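Side-chain contacts in transcriptional regulator (Vibrio vulnificus, PDB 4IVN), which probably binds DNA as a repressor of the sialic acid catabolism (nan) operon and holds N-acetylmannosamine 6-phosphate in its isomerase-like SIS domain: residues 37-40 against 41-45; 120-123 against 124-127; 190-193 against 194-198. All coordinates share one frame; numbering follows the deposited sequence.

Interaction 1 of 3, residues 37-40 against 41-45; sequences QFQT and ITDLA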
ATOM      1  N   GLN A  37      -4.857 -15.172  19.853  1.00 39.85           N
ATOM      2  CA  GLN A  37      -4.774 -15.184  18.345  1.00 38.48           C
ATOM      3  C   GLN A  37      -3.856 -14.085  17.834  1.00 39.95           C
ATOM      4  O   GLN A  37      -3.167 -14.218  16.796  1.00 39.29           O
ATOM      5  CB  GLN A  37      -6.149 -14.885  17.721  1.00 42.25           C
ATOM      6  CG  GLN A  37      -7.290 -15.758  18.136  1.00 44.83           C
ATOM      7  CD  GLN A  37      -8.584 -15.377  17.416  1.00 45.53           C
ATOM      8  OE1 GLN A  37      -9.364 -14.543  17.885  1.00 46.35           O
ATOM      9  NE2 GLN A  37      -8.841 -16.043  16.316  1.00 40.50           N
ATOM     10  N   PHE A  38      -3.846 -12.988  18.569  1.00 41.57           N
ATOM     11  CA  PHE A  38      -3.118 -11.796  18.114  1.00 42.37           C
ATOM     12  C   PHE A  38      -1.793 -11.612  18.840  1.00 41.27           C
ATOM     13  O   PHE A  38      -1.172 -10.579  18.641  1.00 38.70           O
ATOM     14  CB  PHE A  38      -3.995 -10.526  18.193  1.00 40.21           C
ATOM     15  CG  PHE A  38      -5.378 -10.721  17.636  1.00 43.62           C
ATOM     16  CD1 PHE A  38      -5.592 -10.836  16.264  1.00 40.97           C
ATOM     17  CD2 PHE A  38      -6.490 -10.763  18.490  1.00 43.50           C
ATOM     18  CE1 PHE A  38      -6.880 -11.038  15.740  1.00 38.72           C
ATOM     19  CE2 PHE A  38      -7.766 -10.963  17.983  1.00 47.43           C
ATOM     20  CZ  PHE A  38      -7.959 -11.120  16.598  1.00 48.72           C
ATOM     21  N   GLN A  39      -1.333 -12.629  19.619  1.00 34.59           N
ATOM     22  CA  GLN A  39      -0.089 -12.485  20.376  1.00 32.55           C
ATOM     23  C   GLN A  39       0.995 -13.265  19.667  1.00 34.18           C
ATOM     24  O   GLN A  39       0.701 -14.300  19.088  1.00 35.04           O
ATOM     25  CB  GLN A  39      -0.236 -13.078  21.807  1.00 34.84           C
ATOM     26  CG  GLN A  39      -1.170 -12.237  22.689  1.00 39.65           C
ATOM     27  CD  GLN A  39      -1.217 -12.697  24.153  1.00 41.60           C
ATOM     28  OE1 GLN A  39      -0.288 -13.334  24.653  1.00 41.02           O
ATOM     29  NE2 GLN A  39      -2.294 -12.343  24.839  1.00 40.35           N
ATOM     30  N   THR A  40       2.209 -12.768  19.790  1.00 34.94           N
ATOM     31  CA  THR A  40       3.401 -13.438  19.326  1.00 36.19           C
ATOM     32  C   THR A  40       3.896 -14.401  20.388  1.00 34.18           C
ATOM     33  O   THR A  40       3.415 -14.376  21.524  1.00 36.16           O
ATOM     34  CB  THR A  40       4.523 -12.432  18.997  1.00 34.41           C
ATOM     35  OG1 THR A  40       5.000 -11.808  20.209  1.00 33.29           O
ATOM     36  CG2 THR A  40       3.992 -11.400  18.005  1.00 30.81           C
ATOM     37  N   ILE A  41       4.853 -15.262  20.035  1.00 34.84           N
ATOM     38  CA  ILE A  41       5.373 -16.175  21.082  1.00 36.82           C
ATOM     39  C   ILE A  41       5.946 -15.314  22.203  1.00 38.44           C
ATOM     40  O   ILE A  41       5.818 -15.679  23.410  1.00 37.24           O
ATOM     41  CB  ILE A  41       6.379 -17.187  20.516  1.00 36.95           C
ATOM     42  CG1 ILE A  41       6.762 -18.197  21.588  1.00 40.02           C
ATOM     43  CG2 ILE A  41       7.502 -16.466  19.757  1.00 32.81           C
ATOM     44  CD1 ILE A  41       7.538 -19.345  20.973  1.00 43.04           C
ATOM     45  N   THR A  42       6.513 -14.149  21.811  1.00 35.28           N
ATOM     46  CA  THR A  42       7.240 -13.221  22.748  1.00 36.89           C
ATOM     47  C   THR A  42       6.213 -12.624  23.728  1.00 35.03           C
ATOM     48  O   THR A  42       6.442 -12.580  24.933  1.00 35.95           O
ATOM     49  CB  THR A  42       8.038 -12.091  22.019  1.00 36.99           C
ATOM     50  OG1 THR A  42       8.678 -12.623  20.849  1.00 39.80           O
ATOM     51  CG2 THR A  42       9.097 -11.434  22.893  1.00 39.76           C
ATOM     52  N   ASP A  43       5.030 -12.302  23.236  1.00 35.09           N
ATOM     53  CA  ASP A  43       3.928 -11.840  24.152  1.00 36.36           C
ATOM     54  C   ASP A  43       3.420 -12.917  25.075  1.00 38.06           C
ATOM     55  O   ASP A  43       3.255 -12.684  26.285  1.00 43.89           O
ATOM     56  CB  ASP A  43       2.675 -11.437  23.346  1.00 37.67           C
ATOM     57  CG  ASP A  43       2.853 -10.123  22.597  1.00 39.98           C
ATOM     58  OD1 ASP A  43       3.418  -9.150  23.158  1.00 41.53           O
ATOM     59  OD2 ASP A  43       2.358 -10.065  21.447  1.00 43.89           O
ATOM     60  N   LEU A  44       3.115 -14.087  24.521  1.00 39.04           N
ATOM     61  CA  LEU A  44       2.549 -15.190  25.366  1.00 40.82           C
ATOM     62  C   LEU A  44       3.503 -15.535  26.519  1.00 43.83           C
ATOM     63  O   LEU A  44       3.067 -15.763  27.669  1.00 44.18           O
ATOM     64  CB  LEU A  44       2.336 -16.432  24.527  1.00 39.47           C
ATOM     65  CG  LEU A  44       1.628 -17.562  25.264  1.00 45.48           C
ATOM     66  CD1 LEU A  44       0.393 -17.065  25.985  1.00 41.22           C
ATOM     67  CD2 LEU A  44       1.294 -18.685  24.310  1.00 39.47           C
ATOM     68  N   ALA A  45       4.800 -15.544  26.205  1.00 43.67           N
ATOM     69  CA  ALA A  45       5.844 -15.746  27.187  1.00 45.17           C
ATOM     70  C   ALA A  45       5.857 -14.668  28.261  1.00 45.80           C
ATOM     71  O   ALA A  45       5.847 -14.985  29.483  1.00 45.33           O
ATOM     72  CB  ALA A  45       7.213 -15.900  26.531  1.00 41.04           C
TER
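A capping box formed by T40 and D43 starts helix 41-48, which belongs to the RpiR-type helix-turn-helix domain. T40 is the N-cap residue. Its OG1 accepts the backbone N-H of D43 over 3.1 Å. In return the D43 carboxylate reaches back to the backbone of T40, whose N-H meets OD2 at 3.2 Å in an almost straight bond. This donor comes to OD2 on its anti side, 24° out of the carboxylate plane. Both halves depend on the first torsions: T40 OG1 sits between its own N and carbonyl carbon (chi1 68°), facing the first turn, while D43 CG lies beside its backbone N (chi1 -73°), which turns the carboxylate back toward the cap. The first full helical bond follows, from L44 N to T40 O. T40 OG1 has a further partner in the carbonyl oxygen of H212, so the buried hydroxyl is gripped from the cap and from the loop that also packs on D43.

Q39 lies against the same turn. Its CB rests on D43 CB at 3.7 Å, and the two side chains cross with amide and carboxylate planes nearly perpendicular. The polar end of Q39 is held mainly outside the cap, NE2 by Y28 and D35 of helix 20-36, so the residue joins the preceding helix to the start of this one. L44 packs its side chain on Y28 and I29 of that helix and on Y67 of helix 67-78. At the far end of the glutamine, OE1 stands 3.5 Å from L44 CA and 4.0 Å from L44 CD1.

Interaction 2 of 3, residues 120-123 against 124-127; sequences IVER and VHQA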
ATOM      1  N   ILE A 120      14.579   7.973  14.348  1.00 32.10           N
ATOM      2  CA  ILE A 120      14.557   7.226  13.080  1.00 32.96           C
ATOM      3  C   ILE A 120      14.788   8.205  11.877  1.00 33.48           C
ATOM      4  O   ILE A 120      15.517   7.916  10.929  1.00 31.27           O
ATOM      5  CB  ILE A 120      13.223   6.434  12.940  1.00 32.22           C
ATOM      6  CG1 ILE A 120      13.149   5.373  14.077  1.00 35.60           C
ATOM      7  CG2 ILE A 120      13.121   5.823  11.542  1.00 34.50           C
ATOM      8  CD1 ILE A 120      11.800   4.653  14.217  1.00 29.54           C
ATOM      9  N   VAL A 121      14.157   9.360  11.932  1.00 32.18           N
ATOM     10  CA  VAL A 121      14.393  10.418  10.934  1.00 31.34           C
ATOM     11  C   VAL A 121      15.834  10.751  10.754  1.00 30.32           C
ATOM     12  O   VAL A 121      16.334  10.819   9.607  1.00 31.39           O
ATOM     13  CB  VAL A 121      13.741  11.718  11.364  1.00 33.75           C
ATOM     14  CG1 VAL A 121      14.235  12.872  10.428  1.00 30.53           C
ATOM     15  CG2 VAL A 121      12.190  11.560  11.337  1.00 36.71           C
ATOM     16  N   GLU A 122      16.558  10.897  11.877  1.00 32.23           N
ATOM     17  CA  GLU A 122      17.962  11.233  11.797  1.00 34.78           C
ATOM     18  C   GLU A 122      18.779  10.110  11.181  1.00 33.87           C
ATOM     19  O   GLU A 122      19.630  10.358  10.344  1.00 31.48           O
ATOM     20  CB  GLU A 122      18.462  11.540  13.230  1.00 44.09           C
ATOM     21  CG  GLU A 122      19.586  12.534  13.354  1.00 49.83           C
ATOM     22  CD  GLU A 122      19.493  13.669  12.362  1.00 58.44           C
ATOM     23  OE1 GLU A 122      18.373  14.259  12.174  1.00 47.68           O
ATOM     24  OE2 GLU A 122      20.582  13.952  11.756  1.00 67.06           O
ATOM     25  N   ARG A 123      18.501   8.870  11.575  1.00 35.91           N
ATOM     26  CA  ARG A 123      19.141   7.697  10.897  1.00 35.90           C
ATOM     27  C   ARG A 123      18.945   7.692   9.368  1.00 34.25           C
ATOM     28  O   ARG A 123      19.892   7.494   8.617  1.00 37.66           O
ATOM     29  CB  ARG A 123      18.622   6.433  11.539  1.00 34.52           C
ATOM     30  CG  ARG A 123      19.117   6.377  13.016  1.00 37.48           C
ATOM     31  CD  ARG A 123      19.121   4.980  13.597  1.00 45.89           C
ATOM     32  NE  ARG A 123      19.424   4.911  15.049  1.00 46.24           N
ATOM     33  CZ  ARG A 123      20.618   4.612  15.561  1.00 53.34           C
ATOM     34  NH1 ARG A 123      21.681   4.420  14.763  1.00 41.17           N
ATOM     35  NH2 ARG A 123      20.745   4.488  16.893  1.00 53.51           N
ATOM     36  N   VAL A 124      17.716   7.895   8.920  1.00 32.56           N
ATOM     37  CA  VAL A 124      17.434   7.994   7.501  1.00 32.16           C
ATOM     38  C   VAL A 124      18.212   9.129   6.823  1.00 33.36           C
ATOM     39  O   VAL A 124      18.853   8.948   5.764  1.00 37.71           O
ATOM     40  CB  VAL A 124      15.944   8.121   7.243  1.00 32.66           C
ATOM     41  CG1 VAL A 124      15.691   8.269   5.712  1.00 32.71           C
ATOM     42  CG2 VAL A 124      15.247   6.846   7.782  1.00 29.93           C
ATOM     43  N   HIS A 125      18.248  10.244   7.490  1.00 34.73           N
ATOM     44  CA  HIS A 125      18.944  11.398   6.953  1.00 36.69           C
ATOM     45  C   HIS A 125      20.397  11.061   6.759  1.00 35.30           C
ATOM     46  O   HIS A 125      20.947  11.346   5.688  1.00 36.67           O
ATOM     47  CB  HIS A 125      18.798  12.592   7.876  1.00 33.31           C
ATOM     48  CG  HIS A 125      19.618  13.765   7.419  1.00 38.67           C
ATOM     49  ND1 HIS A 125      19.412  14.358   6.249  1.00 39.87           N
ATOM     50  CD2 HIS A 125      20.757  14.376   7.975  1.00 45.43           C
ATOM     51  CE1 HIS A 125      20.327  15.347   6.069  1.00 40.49           C
ATOM     52  NE2 HIS A 125      21.120  15.379   7.132  1.00 41.10           N
ATOM     53  N   GLN A 126      21.003  10.401   7.753  1.00 32.05           N
ATOM     54  CA  GLN A 126      22.432  10.033   7.679  1.00 38.06           C
ATOM     55  C   GLN A 126      22.713   8.897   6.670  1.00 39.80           C
ATOM     56  O   GLN A 126      23.842   8.761   6.165  1.00 37.09           O
ATOM     57  CB  GLN A 126      23.001   9.599   9.055  1.00 35.18           C
ATOM     58  CG  GLN A 126      22.923  10.667  10.180  1.00 49.72           C
ATOM     59  CD  GLN A 126      23.678  11.975   9.851  1.00 54.30           C
ATOM     60  OE1 GLN A 126      24.669  11.966   9.121  1.00 58.09           O
ATOM     61  NE2 GLN A 126      23.196  13.106  10.390  1.00 60.30           N
ATOM     62  N   ALA A 127      21.694   8.085   6.371  1.00 37.37           N
ATOM     63  CA  ALA A 127      21.980   6.827   5.725  1.00 35.09           C
ATOM     64  C   ALA A 127      22.417   7.066   4.278  1.00 37.15           C
ATOM     65  O   ALA A 127      21.858   7.911   3.574  1.00 40.24           O
ATOM     66  CB  ALA A 127      20.779   5.917   5.813  1.00 37.55           C
TER
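The carboxylate of E122 and the imidazole of H125 lie side by side and point the same way, their planes 52° apart. E122 OE2 approaches the ring obliquely at H125 CD2, 3.8 Å away; the H125 ring is stacked with that of Y258. The same oxygen accepts from the amide of Q126: NE2 donates to OE2 at 3.1 Å, nearly along the C-O axis of the carboxylate and only 10° out of the amide plane. The amide and carboxylate planes are nevertheless turned 51° apart. Bends at chi2 in both chains fold the two ends toward each other. E122 OE1 is bound by the hydroxyl of Y258, and H125 ND1 by that of Y261, which ties this polar side to the C-terminal part of the chain.

E122, H125 and Q126 lie in the last turns of helix 114-126, which leads into strand 129-133 of the parallel sheet in the SIS fold. The buried side of the helix here is apolar. I120 CG2 and V124 CG2 are 4.4 Å apart, a loose touch one turn along the helix; I120 leans on L223, and V124 on L177, F179 and L254. V124 CG2, anti to its own carbonyl carbon, comes closer to the backbone, 3.3 Å from I120 O, the oxygen that accepts V124 N.

Interaction 3 of 3, residues 190-193 against 194-198; sequences VIHA and AGLAY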
ATOM      1  N   VAL A 190      12.353 -13.196   6.947  1.00 29.85           N
ATOM      2  CA  VAL A 190      12.492 -11.741   7.151  1.00 28.96           C
ATOM      3  C   VAL A 190      13.380 -11.498   8.366  1.00 33.83           C
ATOM      4  O   VAL A 190      14.294 -10.658   8.280  1.00 33.48           O
ATOM      5  CB  VAL A 190      11.120 -11.074   7.337  1.00 28.08           C
ATOM      6  CG1 VAL A 190      11.252  -9.626   7.773  1.00 27.77           C
ATOM      7  CG2 VAL A 190      10.431 -11.109   5.956  1.00 27.25           C
ATOM      8  N   ILE A 191      13.067 -12.130   9.511  1.00 32.29           N
ATOM      9  CA  ILE A 191      13.890 -12.036  10.772  1.00 31.82           C
ATOM     10  C   ILE A 191      15.326 -12.372  10.531  1.00 34.76           C
ATOM     11  O   ILE A 191      16.213 -11.741  11.090  1.00 36.34           O
ATOM     12  CB  ILE A 191      13.445 -13.128  11.786  1.00 34.40           C
ATOM     13  CG1 ILE A 191      12.094 -12.791  12.377  1.00 40.95           C
ATOM     14  CG2 ILE A 191      14.461 -13.355  12.923  1.00 44.86           C
ATOM     15  CD1 ILE A 191      11.734 -14.003  13.290  1.00 40.26           C
ATOM     16  N   HIS A 192      15.561 -13.410   9.702  1.00 30.94           N
ATOM     17  CA  HIS A 192      16.903 -13.896   9.492  1.00 31.80           C
ATOM     18  C   HIS A 192      17.736 -12.832   8.769  1.00 31.70           C
ATOM     19  O   HIS A 192      18.878 -12.513   9.164  1.00 27.87           O
ATOM     20  CB  HIS A 192      16.861 -15.212   8.721  1.00 30.59           C
ATOM     21  CG  HIS A 192      18.230 -15.711   8.363  1.00 30.95           C
ATOM     22  ND1 HIS A 192      19.129 -16.180   9.317  1.00 29.94           N
ATOM     23  CD2 HIS A 192      18.885 -15.795   7.119  1.00 29.67           C
ATOM     24  CE1 HIS A 192      20.272 -16.508   8.713  1.00 28.35           C
ATOM     25  NE2 HIS A 192      20.111 -16.276   7.359  1.00 30.25           N
ATOM     26  N   ALA A 193      17.167 -12.239   7.727  1.00 29.31           N
ATOM     27  CA  ALA A 193      17.858 -11.210   7.024  1.00 30.59           C
ATOM     28  C   ALA A 193      18.023  -9.983   7.951  1.00 26.85           C
ATOM     29  O   ALA A 193      19.163  -9.423   8.047  1.00 30.26           O
ATOM     30  CB  ALA A 193      17.125 -10.861   5.680  1.00 24.05           C
ATOM     31  N   ALA A 194      16.989  -9.582   8.700  1.00 30.88           N
ATOM     32  CA  ALA A 194      17.173  -8.385   9.542  1.00 30.34           C
ATOM     33  C   ALA A 194      18.278  -8.642  10.568  1.00 34.26           C
ATOM     34  O   ALA A 194      19.136  -7.769  10.863  1.00 34.92           O
ATOM     35  CB  ALA A 194      15.867  -7.963  10.269  1.00 31.58           C
ATOM     36  N   GLY A 195      18.259  -9.855  11.118  1.00 31.93           N
ATOM     37  CA  GLY A 195      19.244 -10.374  12.105  1.00 32.14           C
ATOM     38  C   GLY A 195      20.676 -10.325  11.624  1.00 33.94           C
ATOM     39  O   GLY A 195      21.610 -10.008  12.392  1.00 36.40           O
ATOM     40  N   LEU A 196      20.895 -10.575  10.337  1.00 33.73           N
ATOM     41  CA  LEU A 196      22.260 -10.448   9.798  1.00 32.89           C
ATOM     42  C   LEU A 196      22.875  -9.023   9.837  1.00 31.83           C
ATOM     43  O   LEU A 196      24.098  -8.877  10.176  1.00 32.02           O
ATOM     44  CB  LEU A 196      22.281 -10.941   8.363  1.00 30.61           C
ATOM     45  CG  LEU A 196      22.123 -12.516   8.343  1.00 34.22           C
ATOM     46  CD1 LEU A 196      21.667 -12.923   6.900  1.00 30.65           C
ATOM     47  CD2 LEU A 196      23.415 -13.233   8.817  1.00 36.84           C
ATOM     48  N   ALA A 197      22.069  -8.010   9.511  1.00 31.49           N
ATOM     49  CA  ALA A 197      22.476  -6.619   9.600  1.00 32.73           C
ATOM     50  C   ALA A 197      22.644  -6.237  11.077  1.00 38.15           C
ATOM     51  O   ALA A 197      23.660  -5.655  11.475  1.00 33.88           O
ATOM     52  CB  ALA A 197      21.426  -5.717   8.962  1.00 31.28           C
ATOM     53  N   TYR A 198      21.640  -6.567  11.883  1.00 36.44           N
ATOM     54  CA  TYR A 198      21.723  -6.305  13.291  1.00 40.24           C
ATOM     55  C   TYR A 198      22.999  -6.846  13.889  1.00 40.17           C
ATOM     56  O   TYR A 198      23.677  -6.136  14.670  1.00 44.53           O
ATOM     57  CB  TYR A 198      20.534  -6.888  14.004  1.00 43.37           C
ATOM     58  CG  TYR A 198      20.450  -6.434  15.459  1.00 50.57           C
ATOM     59  CD1 TYR A 198      19.829  -5.200  15.778  1.00 52.24           C
ATOM     60  CD2 TYR A 198      20.955  -7.232  16.501  1.00 50.02           C
ATOM     61  CE1 TYR A 198      19.727  -4.766  17.093  1.00 53.68           C
ATOM     62  CE2 TYR A 198      20.862  -6.820  17.840  1.00 50.84           C
ATOM     63  CZ  TYR A 198      20.232  -5.596  18.130  1.00 58.32           C
ATOM     64  OH  TYR A 198      20.083  -5.148  19.422  1.00 63.59           O
TER
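With CG trans to the backbone N (chi1 175°), the H192 imidazole projects outward from the helix, and L196, one turn on, leans back to meet it. In the leucine a chi1 of -71° sets CG beside its own N, and an extended chi2 carries CD1 back to the ring. The leucine therefore lies over one face of the imidazole, the two side chains crossing at a slant. CD1 makes an off-centre CH-pi contact, 4.1 Å from the centroid of the H192 ring and 30° off the normal. H192 NE2 is 3.7 Å from L196 CD1, and H192 CD2 is a little farther from that methyl, at 4.0 Å. L196 CG also settles against the backbone, 3.3 Å from H192 O.

That oxygen is the i to i+4 acceptor of L196 N at 3.0 Å, and a weak second branch runs from L196 N to A193 O. The preceding bonds, A194 N to V190 O and G195 N to I191 O, continue the regular ladder of helix 188-199. This is the crossover helix of the beta-alpha-beta unit between strands 176-181 and 204-208 in the SIS domain. Its small residues face its neighbours: A194 touches A180 and V204, and A193 meets A165 of helix 162-170. The side chain of V190, in the first turn, is about 5 Å from the bound sugar phosphate, while I191 packs on A277 of the second subunit.

Because L196 also leans on A166 and A169 of helix 162-170, its side chain lies between that helix and the exposed histidine. The H192-L196 contact is a largely dispersive CH-pi touch, probably only weakly directional; packing and the backbone bond from L196 N to H192 O position the leucine.

All three contacts are local, but they serve different parts of the chain. Interaction 1 is a buried polar cap in the helix-turn-helix domain, where side chains substitute for the backbone partners missing at a helix start. Interactions 2 and 3 lie on separate helices that flank the SIS sheet, their centres about 19 Å apart, and both set an apolar inner side against a more exposed outer one. Interaction 2, at a helix end, adds an amide-carboxylate bond on that outer side; interaction 3, along a crossover helix, has a CH-pi touch instead. Bound sugar phosphate is about 8 Å from the T40 side chain of interaction 1 and about 5 Å from the V190 side chain of interaction 3.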